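Local coordinates for putative diflavin flavoprotein A 3 (Synechocystis sp., PDB 6H0C) that probably passes electrons from NADH to oxygen, reducing it to water, and is represented here by its flavodiiron core of metallo-hydrolase-like and flavodoxin-like domains, at residues L71-N74 against S75-Y78. Sequence-based numbering, arbitrary orientation.
Sequences LDLN and SLDY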
loop_
_atom_site.group_PDB
_atom_site.type_symbol
_atom_site.label_atom_id
_atom_site.label_comp_id
_atom_site.label_asym_id
_atom_site.label_seq_id
_atom_site.Cartn_x
_atom_site.Cartn_y
_atom_site.Cartn_z
ATOM N N LEU A 71 14.790 24.885 4.533
ATOM C CA LEU A 71 14.436 25.187 3.149
ATOM C C LEU A 71 13.359 26.255 3.039
ATOM O O LEU A 71 12.322 26.173 3.701
ATOM C CB LEU A 71 13.955 23.913 2.434
ATOM C CG LEU A 71 13.309 24.052 1.048
ATOM C CD1 LEU A 71 14.355 24.351 -0.026
ATOM C CD2 LEU A 71 12.500 22.809 0.685
ATOM N N ASP A 72 13.604 27.250 2.193
ATOM C CA ASP A 72 12.565 28.198 1.812
ATOM C C ASP A 72 11.572 27.489 0.905
ATOM O O ASP A 72 11.886 27.190 -0.248
ATOM C CB ASP A 72 13.168 29.411 1.102
ATOM C CG ASP A 72 12.143 30.492 0.805
ATOM O OD1 ASP A 72 10.941 30.186 0.649
ATOM O OD2 ASP A 72 12.550 31.667 0.730
ATOM N N LEU A 73 10.374 27.232 1.418
ATOM C CA LEU A 73 9.383 26.477 0.663
ATOM C C LEU A 73 8.991 27.189 -0.624
ATOM O O LEU A 73 8.430 26.578 -1.528
ATOM C CB LEU A 73 8.137 26.203 1.509
ATOM C CG LEU A 73 8.257 25.050 2.504
ATOM C CD1 LEU A 73 8.927 23.858 1.846
ATOM C CD2 LEU A 73 9.035 25.497 3.712
ATOM N N ASN A 74 9.294 28.477 -0.715
ATOM C CA ASN A 74 9.022 29.213 -1.942
ATOM C C ASN A 74 9.940 28.772 -3.066
ATOM O O ASN A 74 9.672 29.057 -4.227
ATOM C CB ASN A 74 9.165 30.716 -1.717
ATOM C CG ASN A 74 8.082 31.268 -0.828
ATOM O OD1 ASN A 74 6.952 31.475 -1.266
ATOM N ND2 ASN A 74 8.415 31.500 0.436
ATOM N N SER A 75 11.021 28.076 -2.718
ATOM C CA SER A 75 11.991 27.612 -3.708
ATOM C C SER A 75 11.744 26.161 -4.115
ATOM O O SER A 75 12.440 25.619 -4.977
ATOM C CB SER A 75 13.412 27.759 -3.171
ATOM O OG SER A 75 13.592 26.957 -2.018
ATOM N N LEU A 76 10.751 25.537 -3.490
ATOM C CA LEU A 76 10.376 24.172 -3.832
ATOM C C LEU A 76 9.757 24.098 -5.229
ATOM O O LEU A 76 8.683 24.642 -5.468
ATOM C CB LEU A 76 9.398 23.618 -2.798
ATOM C CG LEU A 76 9.178 22.112 -2.854
ATOM C CD1 LEU A 76 10.500 21.378 -2.634
ATOM C CD2 LEU A 76 8.162 21.720 -1.802
ATOM N N ASP A 77 10.434 23.416 -6.147
ATOM C CA ASP A 77 9.933 23.282 -7.512
ATOM C C ASP A 77 8.934 22.141 -7.668
ATOM O O ASP A 77 7.934 22.280 -8.384
ATOM C CB ASP A 77 11.086 23.066 -8.491
ATOM C CG ASP A 77 11.987 24.276 -8.599
ATOM O OD1 ASP A 77 11.526 25.307 -9.129
ATOM O OD2 ASP A 77 13.156 24.196 -8.166
ATOM N N TYR A 78 9.212 21.010 -7.016
ATOM C CA TYR A 78 8.407 19.809 -7.224
ATOM C C TYR A 78 8.070 19.081 -5.947
ATOM O O TYR A 78 8.901 18.988 -5.034
ATOM C CB TYR A 78 9.121 18.831 -8.161
ATOM C CG TYR A 78 9.389 19.400 -9.533
ATOM C CD1 TYR A 78 8.353 19.577 -10.450
ATOM C CD2 TYR A 78 10.677 19.757 -9.914
ATOM C CE1 TYR A 78 8.594 20.099 -11.703
ATOM C CE2 TYR A 78 10.926 20.277 -11.164
ATOM C CZ TYR A 78 9.882 20.444 -12.055
ATOM O OH TYR A 78 10.133 20.959 -13.304
#
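Ser-75 grips the carbonyl of Asp-72 twice. The backbone N of Ser-75 lies 2.8 Å from Asp-72 O, with an N-H...O angle of 161°, and meets the oxygen from above the carbonyl plane. Ser-75 OG also donates to Asp-72 O, at 2.5 Å, a length short enough to be doubtful; a chi1 of 62° keeps OG beside its own backbone N, where both donors reach that oxygen. Leu-71 CD1 flanks this hydroxyl. Leu-76 N reaches Leu-73 O at 3.2 Å, well out of the plane of that carbonyl, which also accepts from Gln-101 NE2. These successive i to i+3 bonds belong to a short 3-10 turn, set between helix 60-70 and strand 78-80 in the metallo-hydrolase-like domain. The turn opens with an Asx turn: Asp-72 OD1 accepts from Asn-74 N at 2.7 Å on its anti side, and through its syn lone pair from Asn-74 ND2 at 2.9 Å, OD1 lying close to the amide plane of Asn-74. Two donors from one residue hold OD1 of the carboxylate, which may help to stabilise its negative charge. The leucines add apolar contacts. Leu-71 CD2 meets Leu-76 CD1 at 4.1 Å, the two side chains crossing at about a right angle. Leu-73 CD1 comes to 4.3 Å from Leu-76 CD2; Leu-73 packs on Leu-67 and Ile-68 of helix 60-70, and Leu-76 on Ile-49 and Leu-51 of strand 49-52.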